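Glycoside Hydrolase (PDB 5T9X) probably hydrolyses agarose or related red-algal galactans as a family 16 glycoside hydrolase of a human gut bacterium. Local coordinates at residues P103-W108 with P145-G150; S173-D178 with M303-W308; H219-R224 with D286-T291; Y95-W100 with W180-D185. One frame throughout, in Å; residues are numbered along the deposited sequence.

Contact 1: P103-W108 with P145-G150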
loop_
_atom_site.group_PDB
_atom_site.type_symbol
_atom_site.label_atom_id
_atom_site.label_comp_id
_atom_site.label_asym_id
_atom_site.label_seq_id
_atom_site.Cartn_x
_atom_site.Cartn_y
_atom_site.Cartn_z
ATOM N N PRO A 103 -3.105 7.259 11.238
ATOM C CA PRO A 103 -3.250 8.710 11.044
ATOM C C PRO A 103 -4.709 9.176 11.240
ATOM O O PRO A 103 -5.611 8.691 10.563
ATOM C CB PRO A 103 -2.812 8.912 9.597
ATOM C CG PRO A 103 -3.115 7.613 8.904
ATOM C CD PRO A 103 -3.079 6.530 9.941
ATOM N N ALA A 104 -4.933 10.125 12.133
ATOM C CA ALA A 104 -6.282 10.491 12.532
ATOM C C ALA A 104 -7.099 11.031 11.335
ATOM O O ALA A 104 -6.579 11.822 10.566
ATOM C CB ALA A 104 -6.215 11.509 13.662
ATOM N N PRO A 105 -8.355 10.631 11.168
ATOM C CA PRO A 105 -9.162 9.931 12.157
ATOM C C PRO A 105 -9.244 8.405 12.003
ATOM O O PRO A 105 -10.174 7.789 12.532
ATOM C CB PRO A 105 -10.546 10.548 11.934
ATOM C CG PRO A 105 -10.602 10.762 10.474
ATOM C CD PRO A 105 -9.197 11.181 10.090
ATOM N N THR A 106 -8.267 7.806 11.326
ATOM C CA THR A 106 -8.127 6.358 11.245
ATOM C C THR A 106 -7.934 5.735 12.606
ATOM O O THR A 106 -7.194 6.252 13.426
ATOM C CB THR A 106 -6.895 6.001 10.388
ATOM O OG1 THR A 106 -7.004 6.686 9.129
ATOM C CG2 THR A 106 -6.748 4.490 10.184
ATOM N N ILE A 107 -8.609 4.630 12.846
ATOM C CA ILE A 107 -8.398 3.821 14.051
ATOM C C ILE A 107 -8.420 2.357 13.591
ATOM O O ILE A 107 -9.485 1.793 13.365
ATOM C CB ILE A 107 -9.502 4.044 15.112
ATOM C CG1 ILE A 107 -9.605 5.519 15.513
ATOM C CG2 ILE A 107 -9.252 3.174 16.348
ATOM C CD1 ILE A 107 -10.869 5.802 16.316
ATOM N N TRP A 108 -7.244 1.758 13.431
ATOM C CA TRP A 108 -7.141 0.386 12.983
ATOM C C TRP A 108 -7.711 -0.563 14.031
ATOM O O TRP A 108 -7.625 -0.308 15.237
ATOM C CB TRP A 108 -5.705 0.041 12.657
ATOM C CG TRP A 108 -5.198 0.736 11.415
ATOM C CD1 TRP A 108 -5.841 0.863 10.223
ATOM C CD2 TRP A 108 -3.925 1.363 11.241
ATOM N NE1 TRP A 108 -5.052 1.537 9.316
ATOM C CE2 TRP A 108 -3.868 1.843 9.920
ATOM C CE3 TRP A 108 -2.822 1.549 12.073
ATOM C CZ2 TRP A 108 -2.774 2.508 9.428
ATOM C CZ3 TRP A 108 -1.744 2.186 11.585
ATOM C CH2 TRP A 108 -1.717 2.678 10.274
ATOM N N PRO A 145 -15.410 12.391 14.091
ATOM C CA PRO A 145 -15.581 11.010 14.519
ATOM C C PRO A 145 -14.525 10.117 13.880
ATOM O O PRO A 145 -14.168 10.299 12.711
ATOM C CB PRO A 145 -16.976 10.638 14.008
ATOM C CG PRO A 145 -17.633 11.928 13.630
ATOM C CD PRO A 145 -16.514 12.835 13.224
ATOM N N GLY A 146 -14.026 9.168 14.666
ATOM C CA GLY A 146 -13.096 8.162 14.193
ATOM C C GLY A 146 -13.659 7.292 13.088
ATOM O O GLY A 146 -14.870 7.183 12.930
ATOM N N THR A 147 -12.761 6.689 12.318
ATOM C CA THR A 147 -13.128 5.780 11.260
ATOM C C THR A 147 -12.389 4.471 11.496
ATOM O O THR A 147 -11.179 4.457 11.491
ATOM C CB THR A 147 -12.751 6.387 9.921
ATOM O OG1 THR A 147 -13.290 7.722 9.850
ATOM C CG2 THR A 147 -13.297 5.552 8.804
ATOM N N TYR A 148 -13.116 3.392 11.753
ATOM C CA TYR A 148 -12.502 2.099 12.004
ATOM C C TYR A 148 -12.153 1.457 10.670
ATOM O O TYR A 148 -12.951 1.497 9.729
ATOM C CB TYR A 148 -13.450 1.152 12.729
ATOM C CG TYR A 148 -13.719 1.384 14.184
ATOM C CD1 TYR A 148 -13.214 2.493 14.876
ATOM C CD2 TYR A 148 -14.550 0.493 14.879
ATOM C CE1 TYR A 148 -13.491 2.676 16.231
ATOM C CE2 TYR A 148 -14.831 0.667 16.228
ATOM C CZ TYR A 148 -14.297 1.758 16.899
ATOM O OH TYR A 148 -14.570 1.917 18.228
ATOM N N THR A 149 -10.966 0.868 10.593
ATOM C CA THR A 149 -10.577 0.110 9.427
ATOM C C THR A 149 -9.504 -0.883 9.826
ATOM O O THR A 149 -9.386 -1.211 11.014
ATOM C CB THR A 149 -10.168 1.042 8.272
ATOM O OG1 THR A 149 -10.063 0.287 7.066
ATOM C CG2 THR A 149 -8.847 1.745 8.559
ATOM N N GLY A 150 -8.742 -1.395 8.873
ATOM C CA GLY A 150 -7.754 -2.435 9.177
ATOM C C GLY A 150 -6.354 -2.226 8.635
ATOM O O GLY A 150 -6.157 -1.471 7.706
#
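Pro-105 O is gripped twice: by the N-H of Thr-147 at 2.8 Å from O to N, and by a CA-H contact from Gly-146, whose CA lies 3.4 Å from the same oxygen. This opens the parallel pairing of strands 106-108 and 147-149, the one parallel junction in an otherwise antiparallel sheet of the beta-sandwich (jelly-roll) fold expected of family 16 hydrolases. Ile-107 then uses both of its backbone groups on the neighbouring strand: its N reaches Thr-147 O at 2.9 Å, and its O accepts from Thr-149 N at a longer 3.3 Å. That last donor stands well above the carbonyl plane of Ile-107, 45° out of it. A cis peptide bond before Pro-105 turns the chain into the strand and sets its ring beside the Thr-147 side chain, both pointing the same way. The face with Thr-106, Trp-108, Thr-147 and Thr-149 is knit by methyl groups. Thr-149 OG1 is anti to the backbone N (chi1 -168°), which leaves Thr-149 CG2 turned inward, 3.5 Å from Trp-108 CD1 and 3.8 Å from Thr-106 CG2, while Thr-106 CG2 itself covers one face of the indole toward its rim. Polar ends here are satisfied outside the pair: Thr-106 OG1 by Asp-305 O, Trp-108 NE1 by Met-303 O, Thr-149 OG1 by Glu-123 O, Thr-147 OG1 by Arg-126 and Asp-305. On the other face Ile-107 CB rests 4.0 Å from Tyr-148 CD1, and Ile-107 CD1 reaches out to lie 3.9 Å from Gly-146 CA.

Contact 2: S173-D178 with M303-W308; sequences STMASD and MEDQSW
Ala-176 and Glu-304 hold each other through both backbone groups, Ala-176 N to Glu-304 O at 2.9 Å, with the donor in the carbonyl plane, and Glu-304 N to Ala-176 O at 3.2 Å. From the same glutamate OE1 takes a nearly straight bond from Gln-306 NE2 at 3.1 Å, met on its anti side and tilted from the carboxylate plane; the amide is also held by Tyr-196 and Glu-194. Asp-178 crosses Glu-304 at about a right angle, the carboxylate planes 57° apart, and brings its OD2 within 3.8 Å of Glu-304 OE1, with no bond between them. An alanine in place of Glu-304 would probably leave Gln-306 NE2 short of one acceptor and open a gap beside Asp-178 OD2. This antiparallel pairing of strands 176-182 and 298-304 lies in the mixed sheet of the sandwich, where a bound imidazole, probably from the crystallisation liquor, sits by Glu-304. A water accepts from Gln-306 N at 3.0 Å and donates to Thr-174 O, bridging the loops that flank the two strands. The two methionines pack on the side away from the Glu-304 side chain. Met-303 stays extended until its last torsion bends (chi3 79°), carrying CE to 3.5 Å from Met-175 CB. Met-175, bent at chi2 and chi3, wraps back to set its SD 3.6 Å from Asp-305 CB and its CE 3.5 Å from Asp-305 N.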
loop_
_atom_site.group_PDB
_atom_site.type_symbol
_atom_site.label_atom_id
_atom_site.label_comp_id
_atom_site.label_asym_id
_atom_site.label_seq_id
_atom_site.Cartn_x
_atom_site.Cartn_y
_atom_site.Cartn_z
ATOM N N SER A 173 -14.026 4.137 -2.514
ATOM C CA SER A 173 -14.082 4.806 -1.230
ATOM C C SER A 173 -13.185 6.037 -1.237
ATOM O O SER A 173 -12.186 6.108 -1.969
ATOM C CB SER A 173 -13.582 3.839 -0.173
ATOM O OG SER A 173 -13.851 4.341 1.121
ATOM N N THR A 174 -13.521 7.027 -0.426
ATOM C CA THR A 174 -12.575 8.136 -0.228
ATOM C C THR A 174 -11.379 7.721 0.662
ATOM O O THR A 174 -10.378 8.408 0.722
ATOM C CB THR A 174 -13.283 9.371 0.342
ATOM O OG1 THR A 174 -13.927 9.037 1.576
ATOM C CG2 THR A 174 -14.302 9.884 -0.645
ATOM N N MET A 175 -11.503 6.604 1.357
ATOM C CA MET A 175 -10.373 5.988 2.060
ATOM C C MET A 175 -9.237 5.662 1.100
ATOM O O MET A 175 -9.473 5.286 -0.044
ATOM C CB MET A 175 -10.808 4.666 2.693
ATOM C CG MET A 175 -11.927 4.741 3.733
ATOM S SD MET A 175 -11.329 5.470 5.265
ATOM C CE MET A 175 -10.430 4.082 5.956
ATOM N N ALA A 176 -8.010 5.763 1.591
ATOM C CA ALA A 176 -6.851 5.256 0.876
ATOM C C ALA A 176 -6.838 3.734 0.938
ATOM O O ALA A 176 -7.117 3.169 1.986
ATOM C CB ALA A 176 -5.579 5.804 1.485
ATOM N N SER A 177 -6.543 3.098 -0.194
ATOM C CA SER A 177 -6.208 1.663 -0.259
ATOM C C SER A 177 -4.696 1.563 -0.491
ATOM O O SER A 177 -4.180 2.190 -1.433
ATOM C CB SER A 177 -6.949 1.004 -1.413
ATOM O OG SER A 177 -8.355 1.184 -1.323
ATOM N N ASP A 178 -3.985 0.843 0.387
ATOM C CA ASP A 178 -2.510 0.898 0.437
ATOM C C ASP A 178 -1.835 -0.456 0.528
ATOM O O ASP A 178 -2.195 -1.295 1.379
ATOM C CB ASP A 178 -2.013 1.669 1.669
ATOM C CG ASP A 178 -2.499 3.123 1.730
ATOM O OD1 ASP A 178 -2.257 3.914 0.776
ATOM O OD2 ASP A 178 -3.105 3.479 2.761
ATOM N N MET A 303 -6.063 0.068 4.893
ATOM C CA MET A 303 -6.703 1.318 4.494
ATOM C C MET A 303 -6.478 2.420 5.536
ATOM O O MET A 303 -6.239 2.145 6.704
ATOM C CB MET A 303 -8.179 1.129 4.231
ATOM C CG MET A 303 -8.555 0.064 3.211
ATOM S SD MET A 303 -10.369 -0.200 3.122
ATOM C CE MET A 303 -10.806 1.195 2.113
ATOM N N GLU A 304 -6.552 3.667 5.082
ATOM C CA GLU A 304 -6.330 4.848 5.913
ATOM C C GLU A 304 -7.365 5.911 5.557
ATOM O O GLU A 304 -7.620 6.164 4.392
ATOM C CB GLU A 304 -4.923 5.433 5.676
ATOM C CG GLU A 304 -3.771 4.543 6.117
ATOM C CD GLU A 304 -2.364 5.069 5.791
ATOM O OE1 GLU A 304 -2.217 6.189 5.219
ATOM O OE2 GLU A 304 -1.379 4.326 6.107
ATOM N N ASP A 305 -7.964 6.521 6.575
ATOM C CA ASP A 305 -8.646 7.811 6.438
ATOM C C ASP A 305 -7.611 8.887 6.734
ATOM O O ASP A 305 -7.415 9.271 7.889
ATOM C CB ASP A 305 -9.801 7.915 7.435
ATOM C CG ASP A 305 -10.780 8.990 7.086
ATOM O OD1 ASP A 305 -10.517 9.788 6.143
ATOM O OD2 ASP A 305 -11.831 9.001 7.758
ATOM N N GLN A 306 -6.922 9.334 5.690
ATOM C CA GLN A 306 -5.717 10.142 5.860
ATOM C C GLN A 306 -6.049 11.550 6.303
ATOM O O GLN A 306 -7.019 12.117 5.822
ATOM C CB GLN A 306 -4.921 10.177 4.572
ATOM C CG GLN A 306 -4.234 8.858 4.273
ATOM C CD GLN A 306 -3.593 8.829 2.901
ATOM O OE1 GLN A 306 -3.892 9.653 2.042
ATOM N NE2 GLN A 306 -2.721 7.857 2.682
ATOM N N SER A 307 -5.234 12.103 7.200
ATOM C CA SER A 307 -5.523 13.382 7.872
ATOM C C SER A 307 -5.746 14.567 6.935
ATOM O O SER A 307 -6.765 15.235 7.014
ATOM C CB SER A 307 -4.411 13.718 8.865
ATOM O OG SER A 307 -4.218 12.628 9.744
ATOM N N TRP A 308 -4.783 14.810 6.063
ATOM C CA TRP A 308 -4.829 15.914 5.086
ATOM C C TRP A 308 -6.057 15.895 4.169
ATOM O O TRP A 308 -6.530 16.950 3.703
ATOM C CB TRP A 308 -3.543 15.928 4.262
ATOM C CG TRP A 308 -3.259 14.645 3.479
ATOM C CD1 TRP A 308 -2.756 13.453 3.970
ATOM C CD2 TRP A 308 -3.436 14.448 2.069
ATOM N NE1 TRP A 308 -2.634 12.538 2.950
ATOM C CE2 TRP A 308 -3.045 13.118 1.776
ATOM C CE3 TRP A 308 -3.891 15.271 1.017
ATOM C CZ2 TRP A 308 -3.101 12.582 0.465
ATOM C CZ3 TRP A 308 -3.957 14.734 -0.302
ATOM C CH2 TRP A 308 -3.564 13.400 -0.555
HETATM O O HOH W 1 -8.133 9.276 2.960
#

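Contact 3: H219-R224 with D286-T291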
loop_
_atom_site.group_PDB
_atom_site.type_symbol
_atom_site.label_atom_id
_atom_site.label_comp_id
_atom_site.label_asym_id
_atom_site.label_seq_id
_atom_site.Cartn_x
_atom_site.Cartn_y
_atom_site.Cartn_z
ATOM N N HIS A 219 7.976 6.727 -2.762
ATOM C CA HIS A 219 8.741 6.227 -1.635
ATOM C C HIS A 219 9.019 7.420 -0.729
ATOM O O HIS A 219 8.882 8.562 -1.181
ATOM C CB HIS A 219 10.041 5.559 -2.134
ATOM C CG HIS A 219 11.106 6.517 -2.526
ATOM N ND1 HIS A 219 11.194 7.048 -3.787
ATOM C CD2 HIS A 219 12.155 7.015 -1.833
ATOM C CE1 HIS A 219 12.247 7.847 -3.854
ATOM N NE2 HIS A 219 12.847 7.843 -2.679
ATOM N N HIS A 220 9.377 7.164 0.521
ATOM C CA HIS A 220 9.727 8.231 1.432
ATOM C C HIS A 220 11.042 7.897 2.125
ATOM O O HIS A 220 11.353 6.724 2.360
ATOM C CB HIS A 220 8.660 8.445 2.510
ATOM C CG HIS A 220 7.310 8.815 1.981
ATOM N ND1 HIS A 220 6.795 10.093 2.065
ATOM C CD2 HIS A 220 6.355 8.070 1.375
ATOM C CE1 HIS A 220 5.592 10.122 1.522
ATOM N NE2 HIS A 220 5.302 8.907 1.088
ATOM N N VAL A 221 11.784 8.947 2.470
ATOM C CA VAL A 221 12.888 8.868 3.394
ATOM C C VAL A 221 12.611 9.905 4.493
ATOM O O VAL A 221 12.169 10.994 4.187
ATOM C CB VAL A 221 14.200 9.149 2.668
ATOM C CG1 VAL A 221 15.343 9.070 3.641
ATOM C CG2 VAL A 221 14.436 8.091 1.624
ATOM N N PHE A 222 12.867 9.556 5.750
ATOM C CA PHE A 222 12.543 10.404 6.896
ATOM C C PHE A 222 13.713 10.597 7.822
ATOM O O PHE A 222 14.544 9.706 7.976
ATOM C CB PHE A 222 11.451 9.810 7.793
ATOM C CG PHE A 222 10.185 9.416 7.084
ATOM C CD1 PHE A 222 9.149 10.315 6.934
ATOM C CD2 PHE A 222 9.988 8.106 6.653
ATOM C CE1 PHE A 222 7.959 9.942 6.320
ATOM C CE2 PHE A 222 8.805 7.732 6.036
ATOM C CZ PHE A 222 7.787 8.659 5.863
ATOM N N ILE A 223 13.752 11.763 8.456
ATOM C CA ILE A 223 14.497 11.955 9.690
ATOM C C ILE A 223 13.429 12.006 10.773
ATOM O O ILE A 223 12.456 12.725 10.642
ATOM C CB ILE A 223 15.265 13.285 9.741
ATOM C CG1 ILE A 223 16.130 13.512 8.498
ATOM C CG2 ILE A 223 16.114 13.341 11.017
ATOM C CD1 ILE A 223 17.412 12.733 8.493
ATOM N N ARG A 224 13.630 11.291 11.862
ATOM C CA ARG A 224 12.601 11.216 12.897
ATOM C C ARG A 224 12.432 12.470 13.789
ATOM O O ARG A 224 11.279 12.859 14.099
ATOM C CB ARG A 224 12.778 9.925 13.716
ATOM C CG ARG A 224 12.274 8.719 12.923
ATOM C CD ARG A 224 10.739 8.754 12.875
ATOM N NE ARG A 224 10.131 8.568 11.549
ATOM C CZ ARG A 224 8.841 8.798 11.290
ATOM N NH1 ARG A 224 8.347 8.580 10.066
ATOM N NH2 ARG A 224 8.027 9.262 12.249
ATOM N N ASP A 286 19.926 14.046 1.384
ATOM C CA ASP A 286 20.860 13.259 2.220
ATOM C C ASP A 286 20.295 12.765 3.578
ATOM O O ASP A 286 21.032 12.559 4.527
ATOM C CB ASP A 286 22.173 14.045 2.413
ATOM C CG ASP A 286 23.391 13.144 2.614
ATOM O OD1 ASP A 286 23.556 12.155 1.846
ATOM O OD2 ASP A 286 24.198 13.442 3.539
ATOM N N PHE A 287 19.003 12.487 3.650
ATOM C CA PHE A 287 18.437 11.932 4.875
ATOM C C PHE A 287 18.950 10.526 5.244
ATOM O O PHE A 287 18.947 10.175 6.426
ATOM C CB PHE A 287 16.906 11.902 4.820
ATOM C CG PHE A 287 16.240 13.259 4.720
ATOM C CD1 PHE A 287 16.952 14.464 4.837
ATOM C CD2 PHE A 287 14.866 13.314 4.526
ATOM C CE1 PHE A 287 16.308 15.679 4.732
ATOM C CE2 PHE A 287 14.210 14.525 4.418
ATOM C CZ PHE A 287 14.932 15.718 4.513
ATOM N N THR A 288 19.392 9.742 4.259
ATOM C CA THR A 288 20.022 8.432 4.491
ATOM C C THR A 288 21.542 8.473 4.641
ATOM O O THR A 288 22.180 7.421 4.761
ATOM C CB THR A 288 19.718 7.446 3.321
ATOM O OG1 THR A 288 20.384 7.866 2.118
ATOM C CG2 THR A 288 18.219 7.339 3.092
ATOM N N LYS A 289 22.123 9.670 4.564
ATOM C CA LYS A 289 23.572 9.862 4.693
ATOM C C LYS A 289 24.323 9.024 3.661
ATOM O O LYS A 289 25.360 8.447 3.974
ATOM C CB LYS A 289 24.042 9.572 6.143
ATOM C CG LYS A 289 23.369 10.466 7.189
ATOM C CD LYS A 289 23.621 10.022 8.634
ATOM N N GLY A 290 23.761 8.943 2.448
ATOM C CA GLY A 290 24.323 8.206 1.309
ATOM C C GLY A 290 24.003 6.714 1.196
ATOM O O GLY A 290 24.373 6.083 0.191
ATOM N N THR A 291 23.361 6.114 2.205
ATOM C CA THR A 291 23.049 4.671 2.123
ATOM C C THR A 291 22.016 4.344 1.039
ATOM O O THR A 291 22.067 3.263 0.495
ATOM C CB THR A 291 22.535 4.060 3.452
ATOM O OG1 THR A 291 21.320 4.706 3.851
ATOM C CG2 THR A 291 23.561 4.180 4.550
#
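Phe-287 gives up the most surface here, pushing its ring from a turn toward Val-221 and Ile-223 on strand 215-224. Ile-223 CG1 sits over one face of the ring in a CH-pi contact, 4.0 Å from the centroid of Phe-287 and 22° off its normal. With chi2 at -78° the isoleucine chain folds over the root of the phenylalanine, placing Ile-223 CD1 3.6 Å from Phe-287 O. The ring edge meets the strand backbone instead: Val-221 O lies in the ring plane, 3.6 Å from Phe-287 CD2. Val-221 CG1, trans to the backbone N (chi1 180°), wedges between two neighbours of the turn, 3.4 Å from Phe-287 CB and 3.4 Å from Thr-288 CG2. Thr-288 can offer that methyl because its OG1 is turned to Asp-283 and Gly-292. The loop that carries them, after helix 279-282, consists of a type I turn, Asp-286 to Lys-289, overlapping a type I' turn, Thr-288 to Thr-291, and packs on strand 215-224, which is flanked by strands 188-195 and 227-239. No hydrogen bond joins the two segments, so apolar fit holds the turn to the strand, while bonds to neighbouring loop residues set the turn's own shape.

Contact 4: Y95-W100 with W180-D185; sequences YYHANW and WMLSPD
Trp-180 touches Tyr-96 with the far end of its indole: CH2 lies in the plane of the tyrosine ring, at its edge, 3.9 Å from Tyr-96 CE1. The two side chains cross at about a right angle. The same indole reaches Glu-189 and Asp-191 of strand 188-195, which carries the E-x-D-x-x-E signature of family 16, and an imidazole molecule, probably from the crystallisation liquor, lies about 3 Å away at nearest atoms, consistent with a cleft wall. Leu-182, next along strand 176-182 on this side, holds out one methyl that serves both partners: its CD2 is 3.3 Å from Tyr-96 OH and 3.4 Å from His-97 NE2. His-97 crosses it at about a right angle, its CG held between the backbone N and carbonyl carbon (chi1 78°), which carries the ring toward the strand. ND1 of that ring lies over one face of the Tyr-96 ring near its rim. Ser-183 adds its carbonyl oxygen, at the edge of the histidine ring and near its plane, 3.6 Å from His-97 NE2, without a hydrogen bond between them. Pro-184 closes the row, with CA 4.0 Å from His-97 NE2. An alanine in place of His-97 would probably leave Leu-182 CD2 uncovered on one side and open a gap beside Pro-184. With no hydrogen bond between the segments, loop 95-100 is matched to the strand end by shape, aromatic edges and one leucine methyl.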
loop_
_atom_site.group_PDB
_atom_site.type_symbol
_atom_site.label_atom_id
_atom_site.label_comp_id
_atom_site.label_asym_id
_atom_site.label_seq_id
_atom_site.Cartn_x
_atom_site.Cartn_y
_atom_site.Cartn_z
ATOM N N TYR A 95 -2.353 -6.100 12.575
ATOM C CA TYR A 95 -2.148 -4.727 13.028
ATOM C C TYR A 95 -0.931 -4.150 12.330
ATOM O O TYR A 95 -0.308 -4.823 11.531
ATOM C CB TYR A 95 -1.996 -4.671 14.559
ATOM C CG TYR A 95 -2.546 -3.405 15.174
ATOM C CD1 TYR A 95 -3.909 -3.178 15.239
ATOM C CD2 TYR A 95 -1.700 -2.414 15.671
ATOM C CE1 TYR A 95 -4.419 -2.002 15.794
ATOM C CE2 TYR A 95 -2.195 -1.242 16.234
ATOM C CZ TYR A 95 -3.556 -1.044 16.305
ATOM O OH TYR A 95 -4.057 0.119 16.847
ATOM N N TYR A 96 -0.635 -2.885 12.600
ATOM C CA TYR A 96 0.571 -2.179 12.116
ATOM C C TYR A 96 1.732 -2.722 12.897
ATOM O O TYR A 96 1.523 -3.316 13.946
ATOM C CB TYR A 96 0.377 -0.684 12.383
ATOM C CG TYR A 96 1.413 0.307 11.927
ATOM C CD1 TYR A 96 1.621 0.578 10.579
ATOM C CD2 TYR A 96 2.097 1.095 12.856
ATOM C CE1 TYR A 96 2.533 1.550 10.169
ATOM C CE2 TYR A 96 3.012 2.064 12.453
ATOM C CZ TYR A 96 3.218 2.295 11.122
ATOM O OH TYR A 96 4.106 3.262 10.767
ATOM N N HIS A 97 2.944 -2.477 12.408
ATOM C CA HIS A 97 4.173 -3.008 13.011
ATOM C C HIS A 97 4.566 -2.432 14.413
ATOM O O HIS A 97 5.553 -2.853 14.992
ATOM C CB HIS A 97 5.358 -2.986 11.974
ATOM C CG HIS A 97 6.028 -1.652 11.739
ATOM N ND1 HIS A 97 5.839 -0.535 12.529
ATOM C CD2 HIS A 97 6.959 -1.293 10.821
ATOM C CE1 HIS A 97 6.573 0.462 12.075
ATOM N NE2 HIS A 97 7.274 0.023 11.048
ATOM N N ALA A 98 3.803 -1.470 14.929
ATOM C CA ALA A 98 4.048 -0.818 16.226
ATOM C C ALA A 98 2.675 -0.504 16.788
ATOM O O ALA A 98 1.683 -0.559 16.048
ATOM C CB ALA A 98 4.859 0.473 16.051
ATOM N N ASN A 99 2.598 -0.152 18.066
ATOM C CA ASN A 99 1.306 0.085 18.687
ATOM C C ASN A 99 0.768 1.516 18.413
ATOM O O ASN A 99 0.645 2.338 19.301
ATOM C CB ASN A 99 1.371 -0.254 20.171
ATOM C CG ASN A 99 -0.008 -0.331 20.820
ATOM O OD1 ASN A 99 -1.063 -0.202 20.158
ATOM N ND2 ASN A 99 -0.012 -0.513 22.140
ATOM N N TRP A 100 0.423 1.765 17.158
ATOM C CA TRP A 100 -0.126 3.031 16.675
ATOM C C TRP A 100 -1.419 2.728 15.951
ATOM O O TRP A 100 -1.464 1.805 15.123
ATOM C CB TRP A 100 0.847 3.671 15.690
ATOM C CG TRP A 100 0.418 4.991 15.146
ATOM C CD1 TRP A 100 -0.095 6.026 15.842
ATOM C CD2 TRP A 100 0.507 5.430 13.791
ATOM N NE1 TRP A 100 -0.336 7.089 15.015
ATOM C CE2 TRP A 100 0.025 6.745 13.745
ATOM C CE3 TRP A 100 0.944 4.837 12.608
ATOM C CZ2 TRP A 100 -0.035 7.486 12.560
ATOM C CZ3 TRP A 100 0.866 5.578 11.416
ATOM C CH2 TRP A 100 0.375 6.884 11.412
ATOM N N TRP A 180 2.343 -1.309 0.872
ATOM C CA TRP A 180 3.605 -0.561 1.058
ATOM C C TRP A 180 4.602 -1.214 1.990
ATOM O O TRP A 180 4.318 -2.203 2.638
ATOM C CB TRP A 180 3.319 0.886 1.493
ATOM C CG TRP A 180 2.508 1.036 2.742
ATOM C CD1 TRP A 180 1.232 0.626 2.944
ATOM C CD2 TRP A 180 2.906 1.708 3.946
ATOM N NE1 TRP A 180 0.807 0.959 4.224
ATOM C CE2 TRP A 180 1.806 1.649 4.850
ATOM C CE3 TRP A 180 4.074 2.337 4.351
ATOM C CZ2 TRP A 180 1.849 2.207 6.154
ATOM C CZ3 TRP A 180 4.124 2.911 5.648
ATOM C CH2 TRP A 180 3.014 2.830 6.535
ATOM N N MET A 181 5.803 -0.668 2.015
ATOM C CA MET A 181 6.896 -1.276 2.734
ATOM C C MET A 181 7.529 -0.204 3.584
ATOM O O MET A 181 7.675 0.912 3.146
ATOM C CB MET A 181 7.895 -1.876 1.752
ATOM C CG MET A 181 7.242 -2.846 0.800
ATOM S SD MET A 181 8.395 -3.910 -0.059
ATOM C CE MET A 181 9.103 -2.805 -1.260
ATOM N N LEU A 182 7.865 -0.564 4.812
ATOM C CA LEU A 182 8.424 0.354 5.765
ATOM C C LEU A 182 9.455 -0.370 6.661
ATOM O O LEU A 182 9.183 -1.462 7.157
ATOM C CB LEU A 182 7.284 0.935 6.602
ATOM C CG LEU A 182 7.622 1.900 7.745
ATOM C CD1 LEU A 182 8.227 3.191 7.196
ATOM C CD2 LEU A 182 6.361 2.172 8.563
ATOM N N SER A 183 10.616 0.262 6.857
ATOM C CA SER A 183 11.650 -0.233 7.752
ATOM C C SER A 183 11.170 -0.124 9.195
ATOM O O SER A 183 10.434 0.806 9.495
ATOM C CB SER A 183 12.944 0.567 7.591
ATOM O OG SER A 183 12.782 1.915 8.014
ATOM N N PRO A 184 11.562 -1.073 10.087
ATOM C CA PRO A 184 11.073 -1.003 11.498
ATOM C C PRO A 184 11.424 0.295 12.254
ATOM O O PRO A 184 10.676 0.658 13.128
ATOM C CB PRO A 184 11.728 -2.207 12.189
ATOM C CG PRO A 184 12.109 -3.108 11.085
ATOM C CD PRO A 184 12.318 -2.306 9.838
ATOM N N ASP A 185 12.520 0.979 11.894
ATOM C CA ASP A 185 12.907 2.256 12.540
ATOM C C ASP A 185 12.187 3.519 11.975
ATOM O O ASP A 185 12.502 4.651 12.381
ATOM C CB ASP A 185 14.444 2.424 12.506
ATOM C CG ASP A 185 14.989 2.836 11.128
ATOM O OD1 ASP A 185 14.213 3.007 10.153
ATOM O OD2 ASP A 185 16.231 2.998 11.024
#

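How the contacts relate
Contacts 1 and 2 are buried and built on backbone pairing within the mixed sheet, parallel in contact 1 and antiparallel in contact 2; they touch through Ala-104 O and Ser-307 OG. Contacts 3 and 4 are only partly buried and set a loop against a strand of that sheet mainly by side chains, without hydrogen bonds between their segments. Contact 4 shares strand 176-182 with contact 2, and its Tyr-96 also meets Trp-108 of contact 1. Contact 3 stands farther out, about 28 Å from contact 1 between centres. Methionines beside an acidic pair mark contact 2, threonines contact 1, aliphatic branches against one phenylalanine contact 3 and aromatic rings contact 4.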